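Local coordinates for variant surface glycoprotein MITat 1.13 (Trypanosoma brucei, PDB 6Z8H) that probably forms, packed with like copies, a GPI-anchored surface coat through which the parasite evades host immunity by switching among antigenically distinct variants, at residues D93-D96 / I97-E101; A264-A267 / L268-I271; K364-L368 / P369-D373. All coordinates share one frame; numbering follows the deposited sequence.

Contact 1: residues D93-D96 / I97-E101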
loop_
_atom_site.group_PDB
_atom_site.type_symbol
_atom_site.label_atom_id
_atom_site.label_comp_id
_atom_site.label_asym_id
_atom_site.label_seq_id
_atom_site.Cartn_x
_atom_site.Cartn_y
_atom_site.Cartn_z
ATOM N N ASP A 93 -8.801 -24.364 -12.249
ATOM C CA ASP A 93 -8.795 -24.508 -10.797
ATOM C C ASP A 93 -7.640 -23.716 -10.192
ATOM O O ASP A 93 -7.830 -22.949 -9.237
ATOM C CB ASP A 93 -8.668 -25.983 -10.430
ATOM C CG ASP A 93 -9.969 -26.708 -10.495
ATOM O OD1 ASP A 93 -11.022 -26.044 -10.477
ATOM O OD2 ASP A 93 -9.927 -27.957 -10.544
ATOM N N ILE A 94 -6.432 -23.893 -10.734
ATOM C CA ILE A 94 -5.265 -23.181 -10.215
ATOM C C ILE A 94 -5.466 -21.671 -10.288
ATOM O O ILE A 94 -5.214 -20.939 -9.324
ATOM C CB ILE A 94 -4.000 -23.630 -10.962
ATOM C CG1 ILE A 94 -3.666 -25.089 -10.599
ATOM C CG2 ILE A 94 -2.829 -22.697 -10.558
ATOM C CD1 ILE A 94 -2.692 -25.744 -11.563
ATOM N N LEU A 95 -5.949 -21.182 -11.426
ATOM C CA LEU A 95 -6.080 -19.742 -11.613
ATOM C C LEU A 95 -7.153 -19.183 -10.695
ATOM O O LEU A 95 -6.992 -18.103 -10.120
ATOM C CB LEU A 95 -6.416 -19.464 -13.080
ATOM C CG LEU A 95 -6.628 -18.028 -13.516
ATOM C CD1 LEU A 95 -5.474 -17.167 -13.045
ATOM C CD2 LEU A 95 -6.838 -17.956 -15.032
ATOM N N ASP A 96 -8.285 -19.864 -10.577
ATOM C CA ASP A 96 -9.358 -19.365 -9.727
ATOM C C ASP A 96 -8.910 -19.296 -8.267
ATOM O O ASP A 96 -9.176 -18.309 -7.573
ATOM C CB ASP A 96 -10.618 -20.219 -9.899
ATOM C CG ASP A 96 -11.851 -19.530 -9.368
ATOM O OD1 ASP A 96 -12.258 -18.500 -9.950
ATOM O OD2 ASP A 96 -12.449 -20.028 -8.405
ATOM N N ILE A 97 -8.245 -20.347 -7.786
ATOM C CA ILE A 97 -7.782 -20.358 -6.397
ATOM C C ILE A 97 -6.744 -19.260 -6.187
ATOM O O ILE A 97 -6.765 -18.532 -5.179
ATOM C CB ILE A 97 -7.242 -21.753 -6.017
ATOM C CG1 ILE A 97 -8.388 -22.742 -5.838
ATOM C CG2 ILE A 97 -6.376 -21.623 -4.730
ATOM C CD1 ILE A 97 -7.975 -24.174 -6.038
ATOM N N CYS A 98 -5.831 -19.122 -7.150
ATOM C CA CYS A 98 -4.807 -18.081 -7.105
ATOM C C CYS A 98 -5.442 -16.707 -6.942
ATOM O O CYS A 98 -5.055 -15.921 -6.064
ATOM C CB CYS A 98 -4.004 -18.184 -8.407
ATOM S SG CYS A 98 -3.103 -16.688 -8.831
ATOM N N ARG A 99 -6.439 -16.408 -7.762
ATOM C CA ARG A 99 -7.080 -15.106 -7.703
ATOM C C ARG A 99 -7.845 -14.918 -6.407
ATOM O O ARG A 99 -7.805 -13.830 -5.823
ATOM C CB ARG A 99 -8.019 -14.964 -8.897
ATOM C CG ARG A 99 -7.314 -14.775 -10.178
ATOM C CD ARG A 99 -8.299 -14.889 -11.323
ATOM N NE ARG A 99 -7.639 -14.512 -12.554
ATOM C CZ ARG A 99 -8.185 -14.669 -13.767
ATOM N NH1 ARG A 99 -9.388 -15.241 -13.902
ATOM N NH2 ARG A 99 -7.512 -14.305 -14.854
ATOM N N ARG A 100 -8.493 -15.958 -5.899
ATOM C CA ARG A 100 -9.260 -15.815 -4.664
ATOM C C ARG A 100 -8.343 -15.619 -3.471
ATOM O O ARG A 100 -8.652 -14.833 -2.569
ATOM C CB ARG A 100 -10.149 -17.034 -4.448
ATOM C CG ARG A 100 -11.269 -17.049 -5.443
ATOM C CD ARG A 100 -12.290 -18.180 -5.246
ATOM N NE ARG A 100 -13.386 -18.078 -6.202
ATOM C CZ ARG A 100 -14.546 -17.469 -5.970
ATOM N NH1 ARG A 100 -14.770 -16.897 -4.795
ATOM N NH2 ARG A 100 -15.476 -17.437 -6.920
ATOM N N GLU A 101 -7.206 -16.308 -3.470
ATOM C CA GLU A 101 -6.230 -16.116 -2.411
ATOM C C GLU A 101 -5.726 -14.681 -2.398
ATOM O O GLU A 101 -5.522 -14.092 -1.325
ATOM C CB GLU A 101 -5.083 -17.104 -2.604
ATOM C CG GLU A 101 -5.445 -18.527 -2.148
ATOM C CD GLU A 101 -4.326 -19.553 -2.353
ATOM O OE1 GLU A 101 -3.304 -19.248 -3.022
ATOM O OE2 GLU A 101 -4.497 -20.684 -1.859
HETATM O O HOH W 1 -11.354 -16.264 -11.408
#

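Contact 2: residues A264-A267 / L268-I271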
loop_
_atom_site.group_PDB
_atom_site.type_symbol
_atom_site.label_atom_id
_atom_site.label_comp_id
_atom_site.label_asym_id
_atom_site.label_seq_id
_atom_site.Cartn_x
_atom_site.Cartn_y
_atom_site.Cartn_z
ATOM N N ALA A 264 0.135 -1.985 14.477
ATOM C CA ALA A 264 0.901 -2.466 13.332
ATOM C C ALA A 264 1.275 -3.936 13.498
ATOM O O ALA A 264 1.085 -4.747 12.579
ATOM C CB ALA A 264 2.136 -1.586 13.150
ATOM N N HIS A 265 1.792 -4.296 14.677
ATOM C CA HIS A 265 2.101 -5.689 14.986
ATOM C C HIS A 265 0.872 -6.566 14.798
ATOM O O HIS A 265 0.956 -7.656 14.226
ATOM C CB HIS A 265 2.576 -5.758 16.435
ATOM C CG HIS A 265 3.314 -7.008 16.821
ATOM N ND1 HIS A 265 4.526 -7.359 16.273
ATOM C CD2 HIS A 265 3.077 -7.907 17.804
ATOM C CE1 HIS A 265 4.988 -8.441 16.876
ATOM N NE2 HIS A 265 4.139 -8.778 17.828
ATOM N N GLU A 266 -0.270 -6.159 15.308
ATOM C CA GLU A 266 -1.524 -6.932 15.219
ATOM C C GLU A 266 -1.943 -7.068 13.747
ATOM O O GLU A 266 -2.561 -8.094 13.439
ATOM C CB GLU A 266 -2.635 -6.301 16.040
ATOM C CG GLU A 266 -3.935 -7.084 16.011
ATOM C CD GLU A 266 -3.799 -8.587 16.229
ATOM O OE1 GLU A 266 -4.157 -9.378 15.286
ATOM O OE2 GLU A 266 -3.314 -8.977 17.336
ATOM N N ALA A 267 -1.631 -6.105 12.883
ATOM C CA ALA A 267 -2.036 -6.199 11.481
ATOM C C ALA A 267 -1.214 -7.245 10.749
ATOM O O ALA A 267 -1.740 -7.955 9.877
ATOM C CB ALA A 267 -1.876 -4.847 10.795
ATOM N N LEU A 268 0.055 -7.402 11.116
ATOM C CA LEU A 268 0.838 -8.510 10.584
ATOM C C LEU A 268 0.281 -9.852 11.053
ATOM O O LEU A 268 0.128 -10.784 10.251
ATOM C CB LEU A 268 2.299 -8.354 11.002
ATOM C CG LEU A 268 2.986 -7.082 10.484
ATOM C CD1 LEU A 268 4.429 -7.051 10.936
ATOM C CD2 LEU A 268 2.876 -7.014 8.946
ATOM N N LYS A 269 -0.098 -9.959 12.329
ATOM C CA LYS A 269 -0.693 -11.201 12.814
ATOM C C LYS A 269 -1.992 -11.510 12.068
ATOM O O LYS A 269 -2.296 -12.680 11.792
ATOM C CB LYS A 269 -0.958 -11.134 14.313
ATOM C CG LYS A 269 -1.478 -12.430 14.864
ATOM C CD LYS A 269 -1.483 -12.453 16.376
ATOM C CE LYS A 269 -1.794 -13.845 16.901
ATOM N NZ LYS A 269 -1.977 -13.869 18.378
ATOM N N ALA A 270 -2.766 -10.478 11.712
ATOM C CA ALA A 270 -4.016 -10.716 10.987
ATOM C C ALA A 270 -3.786 -11.423 9.659
ATOM O O ALA A 270 -4.624 -12.225 9.220
ATOM C CB ALA A 270 -4.750 -9.397 10.745
ATOM N N ILE A 271 -2.666 -11.130 9.001
ATOM C CA ILE A 271 -2.362 -11.796 7.748
ATOM C C ILE A 271 -2.104 -13.268 8.011
ATOM O O ILE A 271 -2.639 -14.144 7.326
ATOM C CB ILE A 271 -1.165 -11.139 7.042
ATOM C CG1 ILE A 271 -1.442 -9.679 6.697
ATOM C CG2 ILE A 271 -0.810 -11.930 5.765
ATOM C CD1 ILE A 271 -0.217 -8.954 6.184
#

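Contact 3: residues K364-L368 / P369-D373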
loop_
_atom_site.group_PDB
_atom_site.type_symbol
_atom_site.label_atom_id
_atom_site.label_comp_id
_atom_site.label_asym_id
_atom_site.label_seq_id
_atom_site.Cartn_x
_atom_site.Cartn_y
_atom_site.Cartn_z
ATOM N N LYS A 364 4.759 -16.158 -30.924
ATOM C CA LYS A 364 5.075 -14.930 -31.651
ATOM C C LYS A 364 3.966 -13.893 -31.485
ATOM O O LYS A 364 4.241 -12.701 -31.293
ATOM C CB LYS A 364 5.335 -15.245 -33.126
ATOM C CG LYS A 364 6.617 -16.038 -33.365
ATOM C CD LYS A 364 7.685 -15.202 -34.060
ATOM C CE LYS A 364 9.088 -15.713 -33.761
ATOM N NZ LYS A 364 10.005 -14.590 -33.396
ATOM N N LEU A 365 2.714 -14.335 -31.515
ATOM C CA LEU A 365 1.552 -13.474 -31.278
ATOM C C LEU A 365 1.228 -13.472 -29.784
ATOM O O LEU A 365 0.141 -13.839 -29.336
ATOM C CB LEU A 365 0.372 -13.978 -32.100
ATOM C CG LEU A 365 0.661 -14.137 -33.585
ATOM C CD1 LEU A 365 -0.514 -14.761 -34.315
ATOM C CD2 LEU A 365 1.056 -12.817 -34.210
ATOM N N SER A 366 2.218 -13.042 -29.013
ATOM C CA SER A 366 2.274 -13.279 -27.579
ATOM C C SER A 366 1.491 -12.269 -26.748
ATOM O O SER A 366 2.018 -11.705 -25.788
ATOM C CB SER A 366 3.745 -13.258 -27.159
ATOM O OG SER A 366 3.941 -13.857 -25.897
ATOM N N SER A 367 0.221 -12.068 -27.062
ATOM C CA SER A 367 -0.581 -11.139 -26.286
ATOM C C SER A 367 -2.041 -11.578 -26.289
ATOM O O SER A 367 -2.545 -12.131 -27.276
ATOM C CB SER A 367 -0.497 -9.705 -26.849
ATOM O OG SER A 367 -1.179 -9.601 -28.091
ATOM N N LEU A 368 -2.726 -11.267 -25.190
ATOM C CA LEU A 368 -4.140 -11.606 -25.075
ATOM C C LEU A 368 -4.995 -11.064 -26.209
ATOM O O LEU A 368 -5.887 -11.795 -26.671
ATOM C CB LEU A 368 -4.673 -11.172 -23.708
ATOM C CG LEU A 368 -6.170 -11.326 -23.464
ATOM C CD1 LEU A 368 -6.604 -12.753 -23.609
ATOM C CD2 LEU A 368 -6.562 -10.728 -22.101
ATOM N N PRO A 369 -4.840 -9.814 -26.651
ATOM C CA PRO A 369 -5.679 -9.356 -27.774
ATOM C C PRO A 369 -5.532 -10.220 -29.019
ATOM O O PRO A 369 -6.518 -10.493 -29.709
ATOM C CB PRO A 369 -5.262 -7.881 -27.976
ATOM C CG PRO A 369 -4.623 -7.474 -26.661
ATOM C CD PRO A 369 -3.950 -8.752 -26.152
ATOM N N GLN A 370 -4.320 -10.678 -29.310
ATOM C CA GLN A 370 -4.112 -11.534 -30.473
ATOM C C GLN A 370 -4.672 -12.937 -30.249
ATOM O O GLN A 370 -5.235 -13.539 -31.173
ATOM C CB GLN A 370 -2.630 -11.570 -30.851
ATOM C CG GLN A 370 -2.152 -10.256 -31.445
ATOM C CD GLN A 370 -0.654 -10.162 -31.567
ATOM O OE1 GLN A 370 0.071 -10.264 -30.572
ATOM N NE2 GLN A 370 -0.177 -9.949 -32.783
ATOM N N TRP A 371 -4.562 -13.475 -29.035
ATOM C CA TRP A 371 -5.122 -14.796 -28.759
ATOM C C TRP A 371 -6.647 -14.777 -28.833
ATOM O O TRP A 371 -7.261 -15.686 -29.403
ATOM C CB TRP A 371 -4.659 -15.265 -27.386
ATOM C CG TRP A 371 -3.171 -15.392 -27.301
ATOM C CD1 TRP A 371 -2.312 -15.652 -28.331
ATOM C CD2 TRP A 371 -2.359 -15.270 -26.127
ATOM N NE1 TRP A 371 -1.016 -15.713 -27.868
ATOM C CE2 TRP A 371 -1.019 -15.477 -26.517
ATOM C CE3 TRP A 371 -2.634 -14.989 -24.788
ATOM C CZ2 TRP A 371 0.042 -15.417 -25.618
ATOM C CZ3 TRP A 371 -1.579 -14.922 -23.894
ATOM C CH2 TRP A 371 -0.253 -15.141 -24.312
ATOM N N GLY A 372 -7.274 -13.751 -28.256
ATOM C CA GLY A 372 -8.713 -13.604 -28.384
ATOM C C GLY A 372 -9.171 -13.481 -29.822
ATOM O O GLY A 372 -10.175 -14.091 -30.212
ATOM N N ASP A 373 -8.487 -12.634 -30.606
ATOM C CA ASP A 373 -8.797 -12.509 -32.028
ATOM C C ASP A 373 -8.673 -13.865 -32.711
ATOM O O ASP A 373 -9.517 -14.245 -33.534
ATOM C CB ASP A 373 -7.827 -11.512 -32.670
ATOM C CG ASP A 373 -8.269 -11.032 -34.018
ATOM O OD1 ASP A 373 -9.423 -11.281 -34.400
ATOM O OD2 ASP A 373 -7.475 -10.349 -34.696
#

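Contact 1: residues D93-D96 / I97-E101
In the first half of the long helix 78-129, Asp96 reaches one turn ahead to Arg100 while Leu95 does the same to Arg99, two i to i+4 pairs on neighbouring ridges. The salt bridge of the first pair runs from Arg100 NE to Asp96 OD2 at 3.1 Å. Its geometry is lopsided: OD2 lies close to the guanidinium plane, at the NE edge, whereas NE approaches the carboxylate from above, 40° out of its plane, and the two planes stand 62° apart. The carboxylate is in place because CG of Asp96 is turned opposite the backbone N (chi1 -163°), beside its own carbonyl carbon and so toward the following turn. The other oxygen takes a different route: Asp96 OD1 accepts from a water at 2.8 Å, and that water meets Arg99 NH1 in the guanidinium plane through a weak 3.3 Å bond.

Leu95 covers one face of the Arg99 guanidinium, its CG 3.7 Å above the centre and its CD1 3.5 Å from NE. In the fold this ridge faces the antiparallel partner helix 34-75, where Glu59 bridges to Arg99 NE and Ser63 bonds its NH2; this carboxylate probably offsets the nearness of Arg99 of the second subunit. Leu368 of that subunit packs on both Leu95 and Arg99. Cys98, held by its N to Ile94 O at 2.9 Å, turns its sulfur to Cys280, and the resulting disulfide ties the helix to the later part of the chain.

Contact 2: residues A264-A267 / L268-I271
Two torsions of Glu266 lay its carboxylate over Lys269, three residues on: chi1 of -178° sets CG opposite the backbone N and beside the carbonyl carbon, and chi2 of 46° then bends the chain toward the next turn. Lys269 starts with its own CG turned the same way (chi1 -176°) but continues fully extended, so the two side chains pass at a slant, and the carboxylate oxygens of Glu266 rest against the aliphatic stem of Lys269. Glu266 OE1 comes to 3.8 Å from Lys269 CB, and Glu266 OE2 lies 4.0 Å from Lys269 CD. The charged ends do not meet: OE2 of Glu266 and NZ of Lys269 remain 5.2 Å apart, which leaves at most a diffuse attraction between them rather than a salt bridge.

This pair rides on the outer side of helix 260-273, a short amphipathic helix whose other side rests on the paired helices 34-75 and 78-129 of the VSG N-terminal domain. Leu268 points there, packing against Ala112 and Ile116 of one helix and Tyr48 of the other, while Ile271 lies on Leu108 and Tyr48. The backbone gives regular i to i+4 bonds at first, with Leu268 N to Ala264 O at 3.2 Å and Ala270 N to Glu266 O at 3.0 Å, but the last, Ile271 N to Ala267 O, has stretched to 3.4 Å and is weak; the same N-H also bonds weakly to Leu268 O, three residues back. Ala270 CB, 3.4 Å from Ala267 O, and Ile271 CG1 both lie against this carbonyl. His265 reaches beyond the helix, its ND1 hydrogen-bonded to Arg44.

Contact 3: residues K364-L368 / P369-D373
Ser367 OG donates to Gln370 OE1 at 2.9 Å, a bond between side chains that spans the start of helix 368-383. The serine hydroxyl sits between its own backbone N and carbonyl carbon (chi1 71°), which aims it at the first turn. There the Gln370 side chain, extended beyond CG, runs back toward the incoming loop, and its amide NE2 lies against Leu365 CD2 at 3.4 Å, the two side chains crossing nearly at a right angle.

Ser367 is the N-cap residue; two successive inverse gamma turns, centred on Leu365 and Ser366, lead into it, the second closing on its own N-H. Pro369, lacking an N-H, fits the first turn, where that hydrogen is not needed for helical bonding. Ser367 O accepts from Trp371 N at 3.0 Å, and the same oxygen stands 3.2 Å above one face of the indole, offset toward its rim; Leu368 N lies over that face too. Trp371 NE1 makes a weak bond to Ile362 O, and the ring packs on Glu64 and Lys68 of helix 34-75. Gly372 N continues the ladder to Leu368 O in an almost linear bond (176°), while Leu368 packs on Tyr66 of the second subunit.

Overall arrangement
Along the chain the three follow in series: contact 1 on helix 78-129, contact 2 on helix 260-273, contact 3 at the start of helix 368-383. Contacts 1 and 2 have centres about 24 Å apart, contacts 1 and 3 about 22 Å, contacts 2 and 3 about 41 Å, and none touches another within the subunit. Helix 34-75 is common ground: contact 1, itself part of helix 78-129, and contacts 2 and 3 all have side chains against it, and contact 2, nearer the glycan-bearing middle, also packs on helix 78-129. Contacts 1 and 3 meet instead across the dimer: Asp96 packs on Pro369 of the second subunit, so the helix start at 368 contributes to subunit pairing.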